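Aminotransferase class-III (Sphaerobacter thermophilus DSM 20745, PDB 6K8H) belongs to the class-III aminotransferases, fold-type I proteins of the PLP-dependent superfamily that form dimers. Local coordinates at residues G272-I284 with V290-V302. Sequence-based numbering, arbitrary orientation.
With PLR ((5-hydroxy-4,6-dimethylpyridin-3-yl)methyl dihydrogen phosphate), chain D.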
# COMPACT_ATOMS: atom_id res chain seq x y z
N GLY B 272 -23.75 16.76 2.79
CA GLY B 272 -24.55 17.08 1.62
C GLY B 272 -23.78 17.61 0.43
O GLY B 272 -24.27 18.49 -0.28
N VAL B 273 -22.58 17.09 0.18
CA VAL B 273 -21.76 17.53 -0.94
C VAL B 273 -21.24 16.30 -1.69
O VAL B 273 -20.77 15.35 -1.06
CB VAL B 273 -20.60 18.43 -0.48
CG1 VAL B 273 -19.66 18.74 -1.64
CG2 VAL B 273 -21.14 19.74 0.12
N THR B 274 -21.32 16.33 -3.02
CA THR B 274 -20.97 15.20 -3.87
C THR B 274 -19.59 15.42 -4.46
O THR B 274 -19.45 16.21 -5.41
CB THR B 274 -22.00 15.02 -4.99
OG1 THR B 274 -23.33 15.02 -4.44
CG2 THR B 274 -21.75 13.73 -5.76
N PRO B 275 -18.55 14.74 -3.98
CA PRO B 275 -17.23 14.90 -4.58
C PRO B 275 -17.17 14.15 -5.91
O PRO B 275 -18.04 13.35 -6.24
CB PRO B 275 -16.27 14.28 -3.55
CG PRO B 275 -17.13 13.30 -2.78
CD PRO B 275 -18.54 13.86 -2.80
N ASP B 276 -16.11 14.42 -6.66
CA ASP B 276 -15.88 13.68 -7.90
C ASP B 276 -15.23 12.34 -7.61
O ASP B 276 -15.56 11.33 -8.25
CB ASP B 276 -15.03 14.52 -8.85
CG ASP B 276 -15.68 15.86 -9.16
OD1 ASP B 276 -16.80 15.86 -9.73
OD2 ASP B 276 -15.10 16.91 -8.80
N LEU B 277 -14.31 12.32 -6.65
CA LEU B 277 -13.67 11.09 -6.19
C LEU B 277 -13.66 11.07 -4.67
O LEU B 277 -13.70 12.11 -4.01
CB LEU B 277 -12.22 10.94 -6.69
CG LEU B 277 -12.00 10.83 -8.20
CD1 LEU B 277 -10.52 10.81 -8.51
CD2 LEU B 277 -12.69 9.60 -8.79
N THR B 278 -13.58 9.86 -4.13
CA THR B 278 -13.41 9.61 -2.70
C THR B 278 -12.33 8.56 -2.52
O THR B 278 -12.35 7.52 -3.19
CB THR B 278 -14.71 9.14 -2.05
OG1 THR B 278 -15.76 10.08 -2.31
CG2 THR B 278 -14.53 9.03 -0.55
N ALA B 279 -11.38 8.84 -1.63
CA ALA B 279 -10.41 7.88 -1.14
C ALA B 279 -10.91 7.30 0.18
O ALA B 279 -11.47 8.01 1.01
CB ALA B 279 -9.03 8.53 -0.93
N MET B 280 -10.76 5.98 0.33
CA MET B 280 -11.27 5.24 1.48
C MET B 280 -10.23 4.20 1.87
O MET B 280 -9.31 3.88 1.11
CB MET B 280 -12.60 4.53 1.15
CG MET B 280 -13.68 5.46 0.63
SD MET B 280 -14.97 4.58 -0.30
CE MET B 280 -14.27 4.62 -1.96
N GLY B 281 -10.41 3.65 3.06
CA GLY B 281 -9.55 2.60 3.58
C GLY B 281 -10.02 2.22 4.97
O GLY B 281 -11.21 2.36 5.26
N LYS B 282 -9.11 1.73 5.81
CA LYS B 282 -9.39 1.41 7.21
C LYS B 282 -10.60 0.48 7.38
O LYS B 282 -10.48 -0.74 7.16
CB LYS B 282 -9.52 2.72 8.00
CG LYS B 282 -8.19 3.50 8.06
CD LYS B 282 -8.19 4.65 9.07
CE LYS B 282 -6.75 5.07 9.49
NZ LYS B 282 -6.08 6.01 8.54
N ILE B 283 -11.76 1.01 7.78
CA ILE B 283 -12.87 0.09 8.15
C ILE B 283 -13.26 -0.85 6.99
O ILE B 283 -13.64 -1.98 7.27
CB ILE B 283 -14.11 0.86 8.66
CG1 ILE B 283 -14.83 1.59 7.53
CG2 ILE B 283 -13.74 1.79 9.80
CD1 ILE B 283 -16.22 2.02 7.88
N ILE B 284 -13.07 -0.40 5.75
CA ILE B 284 -13.67 -1.13 4.64
C ILE B 284 -12.92 -2.43 4.39
O ILE B 284 -13.31 -3.20 3.51
CB ILE B 284 -13.72 -0.27 3.36
CG1 ILE B 284 -12.32 0.14 2.91
CG2 ILE B 284 -14.57 0.95 3.55
CD1 ILE B 284 -12.25 0.53 1.43
N VAL B 290 -5.99 -2.44 3.11
CA VAL B 290 -7.02 -2.06 2.15
C VAL B 290 -6.98 -0.57 1.87
O VAL B 290 -6.58 0.24 2.72
CB VAL B 290 -8.41 -2.45 2.68
CG1 VAL B 290 -8.75 -1.58 3.88
CG2 VAL B 290 -9.48 -2.35 1.59
N GLY B 291 -7.39 -0.21 0.66
CA GLY B 291 -7.80 1.14 0.33
C GLY B 291 -8.75 1.06 -0.85
O GLY B 291 -8.94 -0.00 -1.44
N ALA B 292 -9.32 2.20 -1.20
CA ALA B 292 -10.21 2.20 -2.36
C ALA B 292 -10.34 3.62 -2.85
O ALA B 292 -10.34 4.56 -2.05
CB ALA B 292 -11.60 1.63 -2.03
N VAL B 293 -10.45 3.78 -4.16
CA VAL B 293 -10.75 5.05 -4.77
C VAL B 293 -12.00 4.85 -5.61
O VAL B 293 -12.10 3.86 -6.35
CB VAL B 293 -9.57 5.57 -5.62
CG1 VAL B 293 -9.03 4.46 -6.51
CG2 VAL B 293 -9.97 6.76 -6.44
N GLY B 294 -12.98 5.73 -5.45
CA GLY B 294 -14.20 5.58 -6.23
C GLY B 294 -14.81 6.92 -6.52
O GLY B 294 -14.44 7.94 -5.95
N GLY B 295 -15.78 6.90 -7.43
CA GLY B 295 -16.49 8.13 -7.75
C GLY B 295 -17.32 7.98 -9.01
O GLY B 295 -17.82 6.88 -9.32
N SER B 296 -17.51 9.10 -9.70
CA SER B 296 -18.26 9.11 -10.94
C SER B 296 -17.61 8.19 -11.97
O SER B 296 -16.37 8.09 -12.05
CB SER B 296 -18.39 10.51 -11.49
OG SER B 296 -17.13 11.04 -11.89
N ALA B 297 -18.46 7.49 -12.74
CA ALA B 297 -17.95 6.73 -13.89
C ALA B 297 -17.18 7.62 -14.86
O ALA B 297 -16.20 7.18 -15.46
CB ALA B 297 -19.11 6.04 -14.60
N GLU B 298 -17.58 8.89 -14.95
CA GLU B 298 -16.90 9.82 -15.84
C GLU B 298 -15.41 9.94 -15.50
O GLU B 298 -14.55 9.82 -16.38
CB GLU B 298 -17.59 11.19 -15.78
CG GLU B 298 -16.79 12.35 -16.37
CD GLU B 298 -16.77 12.38 -17.90
OE1 GLU B 298 -17.44 11.53 -18.54
OE2 GLU B 298 -16.06 13.26 -18.47
N VAL B 299 -15.09 10.17 -14.23
CA VAL B 299 -13.68 10.34 -13.87
C VAL B 299 -12.99 8.99 -13.76
O VAL B 299 -11.86 8.81 -14.23
CB VAL B 299 -13.54 11.16 -12.58
CG1 VAL B 299 -12.08 11.31 -12.20
CG2 VAL B 299 -14.21 12.52 -12.72
N MET B 300 -13.66 8.00 -13.16
CA MET B 300 -13.04 6.70 -13.01
C MET B 300 -12.73 6.03 -14.35
O MET B 300 -11.94 5.08 -14.37
CB MET B 300 -13.93 5.79 -12.15
CG MET B 300 -14.08 6.26 -10.71
SD MET B 300 -12.57 6.01 -9.78
CE MET B 300 -12.54 4.21 -9.78
N SER B 301 -13.29 6.53 -15.46
CA SER B 301 -13.01 5.94 -16.77
C SER B 301 -11.54 6.02 -17.17
O SER B 301 -11.12 5.29 -18.07
CB SER B 301 -13.87 6.60 -17.84
OG SER B 301 -13.50 7.95 -17.99
N VAL B 302 -10.74 6.87 -16.52
CA VAL B 302 -9.30 6.89 -16.81
C VAL B 302 -8.65 5.54 -16.51
O VAL B 302 -7.56 5.25 -17.02
CB VAL B 302 -8.59 8.03 -16.03
CG1 VAL B 302 -9.23 9.36 -16.35
CG2 VAL B 302 -8.61 7.76 -14.52
N1 PLR D . -6.08 9.61 4.85
C2 PLR D . -6.48 9.76 6.11
C2A PLR D . -7.48 10.83 6.43
C3 PLR D . -6.00 8.91 7.12
O3 PLR D . -6.45 9.09 8.38
C4 PLR D . -5.08 7.90 6.79
C4A PLR D . -4.57 7.01 7.83
C5 PLR D . -4.68 7.76 5.46
C6 PLR D . -5.19 8.64 4.54
C5A PLR D . -3.67 6.72 5.04
O4P PLR D . -4.15 5.34 5.10
P PLR D . -3.08 4.16 5.31
O1P PLR D . -2.06 4.34 4.24
O2P PLR D . -2.51 4.35 6.67
O3P PLR D . -3.85 2.88 5.19
O HOH W 1 -17.13 14.06 -11.80
O HOH W 2 -16.64 10.09 -4.73
O HOH W 3 -6.37 1.63 5.05
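Gly-294 O is gripped from the neighbouring strand by Thr-278 N at 2.8 Å, nearly head-on to the carbonyl, while a water held by Thr-278 OG1 adds a weak bond. Thr-278 OG1 also pairs with Gln-268. The reciprocal bond, Gly-294 N to Thr-278 O, completes the hydrogen-bonded pair, and the same pair of bonds recurs two residues on, where Met-280 N meets Ala-292 O and Ala-292 N meets Met-280 O. Strands 277-281 and 291-295 thus run antiparallel, and Ser-296 N extends the ladder with a longer bond to Asp-276 O.

Side chains pack at both ends. Leu-277 lays CD2 against Met-300 SD (3.7 Å) and Val-299 CG1 (3.9 Å); chi1 of -64° sets its CG beside the backbone N, and CD2 crosses these two side chains of the short helix 297-300. Ser-296 OG caps that helix by accepting from Val-299 N, and through a water it joins Asp-276 OD1, while Asp-276 OD2 accepts from Leu-252 N and forms a salt bridge with Arg-242. On the opposite sheet face from Leu-277, Ala-292 CB receives Met-280 CE at 4.0 Å. Ile-284 CD1 also reaches Ala-292 CB, at 3.7 Å, and its chain crosses Val-290.

In the connection between the strands, just past strand 277-281, Lys-282 NZ is covalently joined to PLR C4A. One water accepts from Lys-282 N and donates to Val-290 O and to the phosphate oxygen O3P, linking the two arms of the hairpin to PLR; Thr-317 of the second subunit also binds it. One antiparallel strand, 291-295, within an otherwise parallel seven-stranded sheet, with the PLR-bound lysine just past strand 277-281, is characteristic of the fold-type I PLP-dependent superfamily.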